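Local coordinates for protein fimbrial subunit type 1 (Actinomyces oris, PDB 3UXF) that forms the shaft of type 1 fimbriae as their major subunit, a cell-wall-anchored pilin on the bacterial surface, at residues Ile261-Gln274 with Trp330-Pro342. Sequence-based numbering, arbitrary orientation.
Sequences ITAEGKDHNWATIQ and WDPNNPGTTTDIP
Trp330 starts the contact with its indole N-H: NE1 donates to Thr272 OG1 at 3.1 Å, the hydroxyl lying near the indole plane. With CG anti to the backbone N (chi1 179°), the indole extends to Trp270, its far corner, CH2, 3.3 Å above that ring; the two six-membered rings meet obliquely, their planes inclined at 54°. Pro332 CB rests 3.5 Å from Thr272 OG1 and also touches Ile261, while Pro332 O shares a water with Ile261 O and the Thr272 hydroxyl, which donates to it. The type I turn from Asp331 to Asn334 carries Asn333 OD1 to Ile261 CG2. Pro335 then lays CB over the five-membered ring of Trp270, a CH-pi contact 3.8 Å from the ring centroid, and sets CD against Ala263 CB. Around the type II' turn from Pro335 to Thr338, a water accepts from Trp270 NE1 and the backbone N of Lys266 and donates to Gly336 O and Thr338 O. Pro342 CD approaches Trp270 CZ3 at 3.8 Å. The loop joining strands 312-321 and 344-362 thus packs across the hairpin of strands 258-264 and 269-275, whose second strand pairs with strand 224-229; Arg228 of that strand binds Thr339 O.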
# COMPACT_ATOMS: atom_id res chain seq x y z
N ILE A 261 3.11 17.32 -8.81
CA ILE A 261 4.36 17.50 -9.56
C ILE A 261 4.74 16.18 -10.22
O ILE A 261 4.99 15.22 -9.50
CB ILE A 261 5.48 17.94 -8.62
CG1 ILE A 261 5.03 19.19 -7.87
CG2 ILE A 261 6.80 18.17 -9.38
CD1 ILE A 261 5.82 19.42 -6.61
N THR A 262 4.77 16.11 -11.55
CA THR A 262 5.21 14.87 -12.19
C THR A 262 6.58 15.07 -12.82
O THR A 262 6.99 16.20 -13.11
CB THR A 262 4.26 14.34 -13.28
OG1 THR A 262 4.05 15.34 -14.30
CG2 THR A 262 2.91 13.97 -12.69
N ALA A 263 7.28 13.96 -13.04
CA ALA A 263 8.64 14.04 -13.58
C ALA A 263 8.97 12.74 -14.30
O ALA A 263 8.55 11.66 -13.89
CB ALA A 263 9.66 14.33 -12.48
N GLU A 264 9.77 12.85 -15.36
CA GLU A 264 10.30 11.67 -16.01
C GLU A 264 11.38 11.02 -15.15
O GLU A 264 12.21 11.68 -14.54
CB GLU A 264 10.90 12.09 -17.35
CG GLU A 264 9.93 12.14 -18.50
CD GLU A 264 10.32 11.13 -19.56
OE1 GLU A 264 11.35 11.37 -20.23
OE2 GLU A 264 9.62 10.09 -19.68
N GLY A 265 11.40 9.70 -15.13
CA GLY A 265 12.40 8.98 -14.41
C GLY A 265 13.17 8.04 -15.32
O GLY A 265 12.98 8.01 -16.56
N LYS A 266 14.03 7.26 -14.69
CA LYS A 266 14.93 6.37 -15.41
C LYS A 266 14.19 5.15 -15.92
O LYS A 266 14.13 4.93 -17.12
CB LYS A 266 16.10 5.98 -14.50
CG LYS A 266 17.11 4.99 -15.08
CD LYS A 266 18.11 4.59 -13.97
CE LYS A 266 19.22 3.67 -14.44
NZ LYS A 266 18.73 2.29 -14.71
N ASP A 267 13.62 4.38 -14.99
CA ASP A 267 12.90 3.16 -15.32
C ASP A 267 11.41 3.31 -15.04
O ASP A 267 10.62 2.41 -15.35
CB ASP A 267 13.42 2.00 -14.52
CG ASP A 267 14.85 1.60 -14.92
OD1 ASP A 267 15.21 1.83 -16.08
OD2 ASP A 267 15.57 1.07 -14.06
N HIS A 268 11.06 4.44 -14.45
CA HIS A 268 9.68 4.75 -14.09
C HIS A 268 9.52 6.24 -14.27
O HIS A 268 10.50 6.96 -14.44
CB HIS A 268 9.48 4.49 -12.60
CG HIS A 268 9.84 3.10 -12.20
ND1 HIS A 268 11.10 2.75 -11.77
CD2 HIS A 268 9.09 1.97 -12.13
CE1 HIS A 268 11.12 1.46 -11.46
NE2 HIS A 268 9.91 0.98 -11.67
N ASN A 269 8.28 6.71 -14.20
CA ASN A 269 8.05 8.12 -13.98
C ASN A 269 7.53 8.33 -12.58
O ASN A 269 7.46 7.37 -11.80
CB ASN A 269 7.08 8.69 -15.00
CG ASN A 269 7.60 8.54 -16.40
OD1 ASN A 269 8.79 8.75 -16.64
ND2 ASN A 269 6.73 8.15 -17.34
N TRP A 270 7.27 9.59 -12.25
CA TRP A 270 7.07 9.95 -10.85
C TRP A 270 6.00 11.01 -10.70
O TRP A 270 5.88 11.93 -11.51
CB TRP A 270 8.38 10.49 -10.25
CG TRP A 270 9.46 9.51 -10.27
CD1 TRP A 270 10.43 9.37 -11.23
CD2 TRP A 270 9.71 8.51 -9.28
NE1 TRP A 270 11.27 8.35 -10.89
CE2 TRP A 270 10.86 7.79 -9.71
CE3 TRP A 270 9.10 8.14 -8.08
CZ2 TRP A 270 11.40 6.74 -8.97
CZ3 TRP A 270 9.67 7.08 -7.34
CH2 TRP A 270 10.80 6.39 -7.80
N ALA A 271 5.15 10.86 -9.67
CA ALA A 271 4.12 11.85 -9.39
C ALA A 271 4.15 12.10 -7.90
O ALA A 271 4.07 11.16 -7.12
CB ALA A 271 2.75 11.31 -9.76
N THR A 272 4.26 13.36 -7.50
CA THR A 272 4.24 13.72 -6.09
C THR A 272 3.05 14.63 -5.82
O THR A 272 2.84 15.63 -6.54
CB THR A 272 5.51 14.51 -5.71
OG1 THR A 272 6.65 13.68 -5.95
CG2 THR A 272 5.49 14.88 -4.23
N ILE A 273 2.26 14.29 -4.81
CA ILE A 273 1.28 15.22 -4.28
C ILE A 273 1.94 15.88 -3.08
O ILE A 273 2.30 15.21 -2.11
CB ILE A 273 -0.04 14.51 -3.87
CG1 ILE A 273 -0.78 13.95 -5.09
CG2 ILE A 273 -0.94 15.45 -3.04
CD1 ILE A 273 -1.35 14.97 -6.01
N GLN A 274 2.16 17.18 -3.19
CA GLN A 274 2.87 17.94 -2.17
C GLN A 274 1.89 18.89 -1.51
O GLN A 274 1.33 19.75 -2.18
CB GLN A 274 4.02 18.69 -2.85
CG GLN A 274 4.86 19.61 -1.94
CD GLN A 274 5.81 20.45 -2.80
OE1 GLN A 274 5.39 21.42 -3.43
NE2 GLN A 274 7.08 20.01 -2.90
N TRP A 330 14.45 13.16 -1.50
CA TRP A 330 13.57 13.30 -2.66
C TRP A 330 13.33 14.73 -3.10
O TRP A 330 12.96 15.59 -2.32
CB TRP A 330 12.22 12.66 -2.34
CG TRP A 330 11.22 12.76 -3.46
CD1 TRP A 330 10.06 13.48 -3.47
CD2 TRP A 330 11.28 12.08 -4.73
NE1 TRP A 330 9.39 13.29 -4.66
CE2 TRP A 330 10.13 12.44 -5.45
CE3 TRP A 330 12.21 11.23 -5.32
CZ2 TRP A 330 9.87 11.96 -6.73
CZ3 TRP A 330 11.94 10.74 -6.59
CH2 TRP A 330 10.78 11.11 -7.27
N ASP A 331 13.51 14.97 -4.40
CA ASP A 331 13.14 16.25 -4.98
C ASP A 331 12.14 15.96 -6.10
O ASP A 331 12.48 15.35 -7.10
CB ASP A 331 14.38 16.89 -5.60
CG ASP A 331 14.07 18.18 -6.31
OD1 ASP A 331 12.88 18.53 -6.52
OD2 ASP A 331 15.05 18.87 -6.68
N PRO A 332 10.87 16.35 -5.90
CA PRO A 332 9.82 15.91 -6.84
C PRO A 332 10.09 16.31 -8.28
O PRO A 332 9.57 15.70 -9.21
CB PRO A 332 8.56 16.64 -6.36
CG PRO A 332 8.86 17.07 -4.96
CD PRO A 332 10.34 17.06 -4.72
N ASN A 333 10.86 17.38 -8.45
CA ASN A 333 11.16 17.90 -9.76
C ASN A 333 12.42 17.30 -10.34
O ASN A 333 12.67 17.46 -11.52
CB ASN A 333 11.32 19.43 -9.68
CG ASN A 333 9.99 20.12 -9.66
OD1 ASN A 333 9.23 20.03 -10.62
ND2 ASN A 333 9.68 20.80 -8.56
N ASN A 334 13.20 16.62 -9.52
CA ASN A 334 14.46 16.01 -9.98
C ASN A 334 14.68 14.61 -9.43
O ASN A 334 15.51 14.42 -8.54
CB ASN A 334 15.66 16.89 -9.61
CG ASN A 334 15.61 18.22 -10.29
OD1 ASN A 334 15.67 18.29 -11.53
ND2 ASN A 334 15.47 19.28 -9.51
N PRO A 335 13.94 13.62 -9.97
CA PRO A 335 14.16 12.27 -9.47
C PRO A 335 15.48 11.75 -9.95
O PRO A 335 15.96 10.82 -9.36
CB PRO A 335 13.01 11.46 -10.09
CG PRO A 335 12.47 12.27 -11.16
CD PRO A 335 12.86 13.71 -10.96
N GLY A 336 16.02 12.33 -11.02
CA GLY A 336 17.29 11.85 -11.55
C GLY A 336 17.18 10.37 -11.85
O GLY A 336 16.22 9.94 -12.48
N THR A 337 18.16 9.60 -11.41
CA THR A 337 18.18 8.18 -11.73
C THR A 337 17.58 7.30 -10.62
O THR A 337 17.78 6.09 -10.63
CB THR A 337 19.61 7.69 -12.08
OG1 THR A 337 20.46 7.81 -10.93
CG2 THR A 337 20.21 8.54 -13.21
N THR A 338 16.83 7.90 -9.69
CA THR A 338 16.17 7.15 -8.61
C THR A 338 15.31 6.00 -9.15
O THR A 338 14.63 6.15 -10.18
CB THR A 338 15.24 8.07 -7.79
OG1 THR A 338 15.99 9.20 -7.31
CG2 THR A 338 14.60 7.33 -6.60
N THR A 339 15.33 4.87 -8.46
CA THR A 339 14.46 3.74 -8.83
C THR A 339 13.65 3.26 -7.63
O THR A 339 12.58 2.69 -7.81
CB THR A 339 15.26 2.53 -9.33
OG1 THR A 339 16.29 2.22 -8.38
CG2 THR A 339 15.87 2.83 -10.70
N ASP A 340 14.16 3.44 -6.43
CA ASP A 340 13.42 2.99 -5.26
C ASP A 340 12.39 4.04 -4.79
O ASP A 340 12.66 5.23 -4.88
CB ASP A 340 14.37 2.66 -4.11
CG ASP A 340 13.76 1.68 -3.12
OD1 ASP A 340 12.52 1.49 -3.15
OD2 ASP A 340 14.52 1.10 -2.31
N ILE A 341 11.22 3.62 -4.32
CA ILE A 341 10.24 4.58 -3.80
C ILE A 341 10.83 5.32 -2.60
O ILE A 341 11.43 4.69 -1.72
CB ILE A 341 8.90 3.90 -3.38
CG1 ILE A 341 7.81 4.94 -3.07
CG2 ILE A 341 9.10 2.99 -2.21
CD1 ILE A 341 7.11 5.47 -4.36
N PRO A 342 10.64 6.65 -2.55
CA PRO A 342 11.13 7.39 -1.37
C PRO A 342 10.19 7.26 -0.21
O PRO A 342 9.02 6.96 -0.35
CB PRO A 342 11.18 8.84 -1.84
CG PRO A 342 10.33 8.92 -3.05
CD PRO A 342 10.19 7.55 -3.62
O HOH W 1 7.35 13.95 -8.61
O HOH W 2 9.04 18.16 -12.75
O HOH W 3 14.17 8.02 -11.92
O HOH W 4 13.19 4.83 -12.20